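Local coordinates for neuraminidase (Bacteroides thetaiotaomicron, PDB 5MUL), which probably hydrolyses rhamnosides as a beta-propeller glycoside hydrolase and binds beta-D-glucuronic acid, at residues Y201-G206 against M273-G278; S44-G49 against D387-K392; Y197-V202 against H209-W214. All blocks are in the same frame, centred on the assembly; numbering follows the deposited sequence. Where two conformers were deposited one is given.

Strand 45-48, near the N terminus, packs in interaction 2 against the start of helix 388-394 and closes a loop of more than 330 residues, most of the propeller. The other two contacts nest inside it. Interaction 3 is local: strand 195-202 turns back after a short loop and pairs with strand 208-215 in the same blade. Interaction 1 starts from the end of strand 195-202, shares Tyr201 and Val202 with interaction 3, and reaches strand 272-275 of the next blade, closing a loop of 66 residues. Lys392 of interaction 2 meets Val202 and Tyr201, and Asp203 of interaction 1 meets His209 of interaction 3. The sugar lies where they converge.

Interaction 1: Y201-G206 against M273-G278; sequences YVDEKG and MSADAG. With BDP (beta-D-glucopyranuronic acid), chain B.
Two neighbouring blades of the beta-propeller meet where Tyr201, on strand 195-202, lies against Met273, Ser274 and Ala275 of strand 272-275. The Tyr201 CG is anti to the backbone N (chi1 -172°), which carries the ring across to the second strand. Ser274 CA sits 3.8 Å from the ring centroid, only 15° off the normal, a CH-pi contact. Ser274 OG covers the same face nearer the rim, 3.4 Å from Tyr201 CZ. Lys392 approaches the opposite face as a cation-pi partner. Further along, the CB atoms of Asp203 and Ala275 pack 3.7 Å apart.

The polar link between the segments runs through water. One water lies 2.6 Å from Tyr201 OH and within hydrogen-bonding distance of Glu204 OE2 and Ala275 O, though it cannot serve every acceptor around it at once. A second water accepts from Glu204 N at 2.9 Å. Its bond to Asp276 O is weak, and other acceptors compete for its protons. Glu204 also forms a salt bridge with Arg395.

Asp203 shapes the loop that follows. Its OD1 accepts from Lys205 N at 2.9 Å, an Asx turn, within a type I beta turn that ends at Gly206. Its OD2 goes to His209. With the turn set this way, Asp203 O accepts from O2 of the glucuronic acid at 2.9 Å. The sugar is thus recognised here by a backbone carbonyl, while the blades behind it are joined by ring packing and water and not by direct hydrogen bonds between the two segments.

Interaction 2: S44-G49 against D387-K392; sequences SLVTHG and DTELWK. With BDP (beta-D-glucopyranuronic acid), chain B.
Asp387 sets its CG anti to the backbone N (chi1 -171°), and Thr47 sets its OG1 anti to the carbonyl carbon (chi1 -69°). The first torsion carries the carboxylate to Thr47 N. The second sets the hydroxyl beside that N, so both can meet the carboxylate. Asp387 is the N-cap of helix 388-394, and Thr47 lies on strand 45-48, the end strand of a propeller blade.

Both carboxylate oxygens are used. Thr47 N donates to Asp387 OD1 at 3.1 Å, on the syn side. Thr47 OG1 donates to Asp387 OD2 at 2.7 Å, also on the syn side and somewhat out of the plane. OD1 accepts a second hydrogen bond from Leu390 N at 3.0 Å, an N-H...O angle of 161°, coming from above the carboxylate plane. This is the capping bond. OD2 is held further by Gln52 NE2. With four donors, the group is well fixed in rotation. An alanine in place of Asp387 would probably leave Leu390 N and the Thr47 hydroxyl without their mate and loosen the hold of the helix start on the strand.

Backbone and CB atoms also meet. Leu45 O receives a CA-H...O contact from Asp387 CA at 3.4 Å. Glu389 CB rests 3.6 Å from Thr47 O, but the Glu389 chain then bends away from the strand toward the glucuronic acid.

The start of the helix presents two binding groups, Glu389 and Lys392, to the sugar. Glu389 OE2, through its syn lone pair, forms a salt bridge with Lys392 NZ, and Glu389 OE1 accepts from O3 of the sugar at 2.7 Å. Lys392 NZ donates to sugar O2 at 2.8 Å and is also bonded to Val202 O.

Interaction 3: Y197-V202 against H209-W214; sequences YWQLYV and HLSWVW. With BDP (beta-D-glucopyranuronic acid), chain B.
His209 and Tyr197 stand near the two ends of an antiparallel strand pair, with Gln199 between them, and these three have the most surface buried. The segments run 163° apart in direction.

At the end near the sugar, His209 N donates to Tyr201 O at 2.8 Å, and Tyr201 N returns a bond to His209 O. His209 CG lies anti to the carbonyl carbon, beside the backbone N (chi1 -61°), which brings the ring edge alongside the same Tyr201 O. That oxygen lies in the ring plane, 3.6 Å from His209 CD2. Both ring nitrogens are held: ND1 by Tyr228 and NE2 by Asp203. The ring is therefore fixed in rotation, and its NE2 bond ties it to the turn whose Asp203 O meets the sugar.

In the middle, Gln199 and Ser211 form a hydrogen-bonded pair. Ser211 N donates to Gln199 O at 2.9 Å, almost straight at 173°. Gln199 CG packs 3.4 Å from Ser211 OG on the face that also carries Tyr201 and His209.

At the far end, Tyr197 N and Val213 O form another bond of 3.0 Å, matched by Val213 N to Tyr197 O. Tyr197 CB touches Val213 CG2 at 4.1 Å.

On the other face, Leu200 and Leu210 lie side by side, CG to CD1 3.7 Å, and Trp198 CB also meets that methyl. This regular pairing is that of a beta hairpin, here the first two strands of a four-stranded propeller blade.

Interaction 1: Y201-G206 against M273-G278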
# COMPACT_ATOMS: atom_id res chain seq x y z
N TYR A 201 1.00 5.30 -5.10
CA TYR A 201 1.88 4.41 -5.87
C TYR A 201 2.73 5.27 -6.74
O TYR A 201 2.22 6.22 -7.35
CB TYR A 201 1.03 3.52 -6.76
CG TYR A 201 1.78 2.45 -7.47
CD1 TYR A 201 2.17 1.31 -6.79
CD2 TYR A 201 2.08 2.55 -8.83
CE1 TYR A 201 2.83 0.27 -7.43
CE2 TYR A 201 2.78 1.50 -9.49
CZ TYR A 201 3.13 0.40 -8.75
OH TYR A 201 3.77 -0.68 -9.37
N VAL A 202 4.03 4.99 -6.82
CA VAL A 202 4.93 5.67 -7.73
C VAL A 202 5.15 4.71 -8.92
O VAL A 202 5.61 3.56 -8.74
CB VAL A 202 6.24 6.10 -7.07
CG1 VAL A 202 7.15 6.79 -8.08
CG2 VAL A 202 5.93 6.98 -5.88
N ASP A 203 4.79 5.15 -10.12
CA ASP A 203 4.83 4.30 -11.29
C ASP A 203 6.23 4.20 -11.85
O ASP A 203 7.18 4.81 -11.36
CB ASP A 203 3.73 4.68 -12.30
CG ASP A 203 3.99 5.93 -13.07
OD1 ASP A 203 5.13 6.43 -13.12
OD2 ASP A 203 2.98 6.44 -13.64
N GLU A 204 6.35 3.41 -12.92
CA GLU A 204 7.64 3.12 -13.51
C GLU A 204 8.24 4.32 -14.22
O GLU A 204 9.43 4.32 -14.54
CB GLU A 204 7.48 1.86 -14.41
CG GLU A 204 7.10 0.60 -13.56
CD GLU A 204 6.47 -0.59 -14.30
OE1 GLU A 204 6.94 -0.84 -15.44
OE2 GLU A 204 5.55 -1.31 -13.77
N LYS A 205 7.46 5.38 -14.42
CA LYS A 205 7.93 6.64 -14.99
C LYS A 205 8.18 7.70 -13.93
O LYS A 205 8.57 8.83 -14.26
CB LYS A 205 6.89 7.19 -15.98
CG LYS A 205 6.68 6.34 -17.22
CD LYS A 205 7.86 6.50 -18.18
CE LYS A 205 7.56 5.93 -19.54
NZ LYS A 205 8.80 5.91 -20.35
N GLY A 206 8.01 7.34 -12.66
CA GLY A 206 8.29 8.30 -11.59
C GLY A 206 7.14 9.21 -11.19
O GLY A 206 7.32 10.06 -10.32
N MET A 273 -3.39 0.96 -4.69
CA MET A 273 -3.52 1.33 -6.05
C MET A 273 -2.23 1.03 -6.77
O MET A 273 -1.18 0.85 -6.12
CB MET A 273 -3.91 2.82 -6.18
CG MET A 273 -2.82 3.80 -5.82
SD MET A 273 -3.31 5.50 -5.96
CE MET A 273 -3.92 5.57 -7.54
N SER A 274 -2.30 1.01 -8.10
CA SER A 274 -1.15 0.74 -8.95
C SER A 274 -1.29 1.52 -10.23
O SER A 274 -2.18 2.39 -10.38
CB SER A 274 -1.05 -0.77 -9.23
OG SER A 274 0.24 -1.09 -9.70
N ALA A 275 -0.36 1.29 -11.14
CA ALA A 275 -0.38 1.94 -12.44
C ALA A 275 0.33 1.03 -13.41
O ALA A 275 1.16 0.19 -13.02
CB ALA A 275 0.30 3.29 -12.38
N ASP A 276 -0.03 1.14 -14.69
CA ASP A 276 0.69 0.39 -15.72
C ASP A 276 1.87 1.23 -16.21
O ASP A 276 2.10 2.37 -15.75
CB ASP A 276 -0.28 -0.07 -16.84
CG ASP A 276 -0.97 1.08 -17.58
OD1 ASP A 276 -0.40 2.18 -17.64
OD2 ASP A 276 -2.10 0.84 -18.12
N ALA A 277 2.62 0.69 -17.18
CA ALA A 277 3.79 1.38 -17.74
C ALA A 277 3.45 2.65 -18.52
O ALA A 277 4.31 3.52 -18.67
CB ALA A 277 4.57 0.41 -18.63
N GLY A 278 2.21 2.73 -19.00
CA GLY A 278 1.68 3.91 -19.66
C GLY A 278 1.19 5.00 -18.72
O GLY A 278 0.70 6.04 -19.18
C1 BDP B . 10.81 5.24 -9.52
C2 BDP B . 10.30 3.83 -9.76
C3 BDP B . 11.15 2.86 -8.95
C4 BDP B . 12.64 3.10 -9.21
C5 BDP B . 13.01 4.54 -8.93
C6 BDP B . 14.47 4.81 -9.17
O2 BDP B . 8.92 3.68 -9.36
O3 BDP B . 10.76 1.52 -9.25
O4 BDP B . 13.40 2.25 -8.35
O5 BDP B . 12.23 5.33 -9.82
O6A BDP B . 14.87 4.92 -10.35
O1 BDP B . 10.11 6.13 -10.38
O6B BDP B . 15.23 4.90 -8.19
O HOH W 1 3.65 -0.68 -11.97
O HOH W 2 4.10 1.78 -13.74

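Interaction 2: S44-G49 against D387-K392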
# COMPACT_ATOMS: atom_id res chain seq x y z
N SER A 44 6.87 -5.06 5.85
CA SER A 44 6.85 -4.96 4.38
C SER A 44 8.00 -5.79 3.72
O SER A 44 8.79 -6.46 4.39
CB SER A 44 6.71 -3.50 3.87
OG SER A 44 7.48 -2.52 4.59
N LEU A 45 7.99 -5.80 2.41
CA LEU A 45 8.79 -6.66 1.58
C LEU A 45 9.25 -5.86 0.38
O LEU A 45 8.41 -5.32 -0.33
CB LEU A 45 7.90 -7.84 1.15
CG LEU A 45 8.52 -9.02 0.45
CD1 LEU A 45 9.48 -9.73 1.39
CD2 LEU A 45 7.45 -9.99 -0.06
N VAL A 46 10.55 -5.70 0.18
CA VAL A 46 11.02 -4.85 -0.91
C VAL A 46 12.33 -5.38 -1.47
O VAL A 46 13.23 -5.76 -0.72
CB VAL A 46 11.20 -3.36 -0.49
CG1 VAL A 46 12.17 -3.24 0.67
CG2 VAL A 46 11.63 -2.51 -1.68
N THR A 47 12.41 -5.38 -2.80
CA THR A 47 13.61 -5.81 -3.53
C THR A 47 14.44 -4.62 -3.94
O THR A 47 13.92 -3.60 -4.41
CB THR A 47 13.24 -6.65 -4.76
OG1 THR A 47 12.71 -7.91 -4.32
CG2 THR A 47 14.45 -6.93 -5.68
N HIS A 48 15.74 -4.74 -3.75
CA HIS A 48 16.72 -3.82 -4.29
C HIS A 48 17.83 -4.64 -4.93
O HIS A 48 18.48 -5.45 -4.27
CB HIS A 48 17.28 -2.93 -3.18
CG HIS A 48 18.18 -1.85 -3.68
ND1 HIS A 48 17.70 -0.70 -4.26
CD2 HIS A 48 19.53 -1.76 -3.70
CE1 HIS A 48 18.73 0.05 -4.62
NE2 HIS A 48 19.85 -0.56 -4.28
N GLY A 49 18.04 -4.44 -6.24
CA GLY A 49 19.03 -5.24 -6.98
C GLY A 49 18.62 -6.71 -6.94
O GLY A 49 17.46 -7.03 -7.30
N ASP A 387 5.69 -7.27 -2.85
CA ASP A 387 6.93 -6.57 -3.12
C ASP A 387 6.70 -5.72 -4.36
O ASP A 387 6.80 -6.18 -5.51
CB ASP A 387 8.03 -7.62 -3.33
CG ASP A 387 9.39 -7.04 -3.42
OD1 ASP A 387 9.57 -5.89 -3.86
OD2 ASP A 387 10.34 -7.79 -3.11
N THR A 388 6.38 -4.46 -4.12
CA THR A 388 6.08 -3.51 -5.17
C THR A 388 7.25 -3.38 -6.19
O THR A 388 7.06 -3.33 -7.41
CB THR A 388 5.65 -2.17 -4.49
OG1 THR A 388 4.43 -2.40 -3.75
CG2 THR A 388 5.42 -1.06 -5.48
N GLU A 389 8.48 -3.28 -5.69
CA GLU A 389 9.60 -3.04 -6.55
C GLU A 389 9.95 -4.26 -7.38
O GLU A 389 10.35 -4.13 -8.54
CB GLU A 389 10.78 -2.53 -5.73
CG GLU A 389 10.44 -1.22 -5.02
CD GLU A 389 9.93 -0.19 -6.00
OE1 GLU A 389 10.72 0.18 -6.88
OE2 GLU A 389 8.74 0.23 -5.90
N LEU A 390 9.82 -5.45 -6.79
CA LEU A 390 10.07 -6.66 -7.54
C LEU A 390 9.15 -6.75 -8.76
O LEU A 390 9.59 -7.16 -9.85
CB LEU A 390 9.95 -7.88 -6.64
CG LEU A 390 10.30 -9.20 -7.35
CD1 LEU A 390 11.76 -9.28 -7.79
CD2 LEU A 390 9.93 -10.35 -6.44
N TRP A 391 7.87 -6.39 -8.61
CA TRP A 391 6.96 -6.39 -9.75
C TRP A 391 7.37 -5.38 -10.80
O TRP A 391 7.47 -5.69 -12.00
CB TRP A 391 5.51 -6.10 -9.33
CG TRP A 391 4.60 -6.16 -10.52
CD1 TRP A 391 4.10 -5.10 -11.22
CD2 TRP A 391 4.19 -7.34 -11.22
NE1 TRP A 391 3.35 -5.56 -12.28
CE2 TRP A 391 3.43 -6.92 -12.33
CE3 TRP A 391 4.41 -8.72 -11.03
CZ2 TRP A 391 2.82 -7.82 -13.18
CZ3 TRP A 391 3.81 -9.61 -11.87
CH2 TRP A 391 3.05 -9.17 -12.95
N LYS A 392 7.70 -4.17 -10.36
CA LYS A 392 8.09 -3.15 -11.36
C LYS A 392 9.35 -3.53 -12.13
O LYS A 392 9.44 -3.27 -13.33
CB LYS A 392 8.40 -1.85 -10.69
CG LYS A 392 7.22 -1.17 -10.09
CD LYS A 392 7.79 -0.01 -9.30
CE LYS A 392 6.77 0.68 -8.50
NZ LYS A 392 7.44 1.84 -7.81
C1 BDP B . 10.81 5.24 -9.52
C2 BDP B . 10.30 3.83 -9.76
C3 BDP B . 11.15 2.86 -8.95
C4 BDP B . 12.64 3.10 -9.21
C5 BDP B . 13.01 4.54 -8.93
C6 BDP B . 14.47 4.81 -9.17
O2 BDP B . 8.92 3.68 -9.36
O3 BDP B . 10.76 1.52 -9.25
O4 BDP B . 13.40 2.25 -8.35
O5 BDP B . 12.23 5.33 -9.82
O6A BDP B . 14.87 4.92 -10.35
O1 BDP B . 10.11 6.13 -10.38
O6B BDP B . 15.23 4.90 -8.19

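Interaction 3: Y197-V202 against H209-W214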
# COMPACT_ATOMS: atom_id res chain seq x y z
N TYR A 197 -8.72 9.02 3.82
CA TYR A 197 -7.87 7.83 3.93
C TYR A 197 -7.34 7.54 2.54
O TYR A 197 -8.13 7.29 1.63
CB TYR A 197 -8.68 6.65 4.44
CG TYR A 197 -9.09 6.78 5.88
CD1 TYR A 197 -8.21 6.45 6.90
CD2 TYR A 197 -10.33 7.29 6.22
CE1 TYR A 197 -8.57 6.55 8.24
CE2 TYR A 197 -10.69 7.40 7.56
CZ TYR A 197 -9.80 7.03 8.54
OH TYR A 197 -10.18 7.13 9.87
N TRP A 198 -6.03 7.56 2.42
CA TRP A 198 -5.33 7.60 1.15
C TRP A 198 -4.49 6.36 0.91
O TRP A 198 -4.18 5.61 1.84
CB TRP A 198 -4.42 8.83 1.07
CG TRP A 198 -3.49 8.99 2.22
CD1 TRP A 198 -2.29 8.34 2.39
CD2 TRP A 198 -3.68 9.78 3.39
NE1 TRP A 198 -1.73 8.72 3.57
CE2 TRP A 198 -2.55 9.59 4.21
CE3 TRP A 198 -4.69 10.64 3.83
CZ2 TRP A 198 -2.42 10.23 5.44
CZ3 TRP A 198 -4.54 11.26 5.06
CH2 TRP A 198 -3.40 11.04 5.83
N GLN A 199 -4.15 6.15 -0.36
CA GLN A 199 -3.12 5.21 -0.79
C GLN A 199 -2.39 5.82 -1.96
O GLN A 199 -2.96 6.65 -2.70
CB GLN A 199 -3.71 3.86 -1.19
CG GLN A 199 -4.89 3.90 -2.18
CD GLN A 199 -6.29 4.04 -1.59
OE1 GLN A 199 -7.23 4.48 -2.31
NE2 GLN A 199 -6.46 3.67 -0.36
N LEU A 200 -1.14 5.45 -2.15
CA LEU A 200 -0.28 6.01 -3.20
C LEU A 200 0.49 4.94 -3.93
O LEU A 200 0.62 3.78 -3.47
CB LEU A 200 0.71 7.05 -2.65
CG LEU A 200 0.12 8.31 -2.00
CD1 LEU A 200 -0.09 8.12 -0.50
CD2 LEU A 200 1.05 9.49 -2.23
N TYR A 201 1.00 5.30 -5.10
CA TYR A 201 1.88 4.41 -5.87
C TYR A 201 2.73 5.27 -6.74
O TYR A 201 2.22 6.22 -7.35
CB TYR A 201 1.03 3.52 -6.76
CG TYR A 201 1.78 2.45 -7.47
CD1 TYR A 201 2.17 1.31 -6.79
CD2 TYR A 201 2.08 2.55 -8.83
CE1 TYR A 201 2.83 0.27 -7.43
CE2 TYR A 201 2.78 1.50 -9.49
CZ TYR A 201 3.13 0.40 -8.75
OH TYR A 201 3.77 -0.68 -9.37
N VAL A 202 4.03 4.99 -6.82
CA VAL A 202 4.93 5.67 -7.73
C VAL A 202 5.15 4.71 -8.92
O VAL A 202 5.61 3.56 -8.74
CB VAL A 202 6.24 6.10 -7.07
CG1 VAL A 202 7.15 6.79 -8.08
CG2 VAL A 202 5.93 6.98 -5.88
N HIS A 209 1.06 8.72 -7.91
CA HIS A 209 -0.39 8.58 -7.97
C HIS A 209 -0.94 8.55 -6.56
O HIS A 209 -0.37 7.95 -5.67
CB HIS A 209 -0.79 7.28 -8.67
CG HIS A 209 -0.32 7.20 -10.08
ND1 HIS A 209 -1.12 7.54 -11.15
CD2 HIS A 209 0.88 6.83 -10.60
CE1 HIS A 209 -0.42 7.35 -12.27
NE2 HIS A 209 0.79 6.91 -11.96
N LEU A 210 -2.09 9.17 -6.38
CA LEU A 210 -2.72 9.33 -5.08
C LEU A 210 -4.21 9.09 -5.22
O LEU A 210 -4.85 9.69 -6.11
CB LEU A 210 -2.45 10.75 -4.56
CG LEU A 210 -3.23 11.20 -3.31
CD1 LEU A 210 -2.93 10.38 -2.08
CD2 LEU A 210 -2.91 12.65 -3.05
N SER A 211 -4.78 8.24 -4.39
CA SER A 211 -6.24 8.17 -4.31
C SER A 211 -6.68 8.06 -2.88
O SER A 211 -5.92 7.72 -2.01
CB SER A 211 -6.78 7.03 -5.17
OG SER A 211 -6.30 5.77 -4.71
N TRP A 212 -7.94 8.40 -2.65
CA TRP A 212 -8.46 8.41 -1.30
C TRP A 212 -9.96 8.32 -1.25
O TRP A 212 -10.65 8.59 -2.23
CB TRP A 212 -7.97 9.65 -0.53
CG TRP A 212 -8.53 10.97 -0.97
CD1 TRP A 212 -9.57 11.68 -0.37
CD2 TRP A 212 -8.06 11.78 -2.04
NE1 TRP A 212 -9.73 12.87 -1.01
CE2 TRP A 212 -8.84 12.97 -2.04
CE3 TRP A 212 -7.06 11.63 -3.02
CZ2 TRP A 212 -8.64 13.99 -3.00
CZ3 TRP A 212 -6.86 12.65 -3.94
CH2 TRP A 212 -7.67 13.81 -3.95
N VAL A 213 -10.45 7.99 -0.07
CA VAL A 213 -11.86 8.08 0.26
C VAL A 213 -12.02 9.12 1.35
O VAL A 213 -11.11 9.40 2.12
CB VAL A 213 -12.47 6.73 0.73
CG1 VAL A 213 -12.15 5.60 -0.26
CG2 VAL A 213 -12.06 6.35 2.12
N TRP A 214 -13.21 9.72 1.43
CA TRP A 214 -13.58 10.63 2.53
C TRP A 214 -14.31 9.85 3.62
O TRP A 214 -14.98 8.89 3.35
CB TRP A 214 -14.53 11.70 2.00
CG TRP A 214 -14.02 12.64 0.96
CD1 TRP A 214 -14.51 12.79 -0.31
CD2 TRP A 214 -12.96 13.61 1.09
NE1 TRP A 214 -13.82 13.76 -0.97
CE2 TRP A 214 -12.86 14.28 -0.15
CE3 TRP A 214 -12.09 13.96 2.12
CZ2 TRP A 214 -11.94 15.32 -0.37
CZ3 TRP A 214 -11.17 14.99 1.91
CH2 TRP A 214 -11.12 15.65 0.65
C1 BDP B . 10.81 5.24 -9.52
C2 BDP B . 10.30 3.83 -9.76
C3 BDP B . 11.15 2.86 -8.95
C4 BDP B . 12.64 3.10 -9.21
C5 BDP B . 13.01 4.54 -8.93
C6 BDP B . 14.47 4.81 -9.17
O2 BDP B . 8.92 3.68 -9.36
O3 BDP B . 10.76 1.52 -9.25
O4 BDP B . 13.40 2.25 -8.35
O5 BDP B . 12.23 5.33 -9.82
O6A BDP B . 14.87 4.92 -10.35
O1 BDP B . 10.11 6.13 -10.38
O6B BDP B . 15.23 4.90 -8.19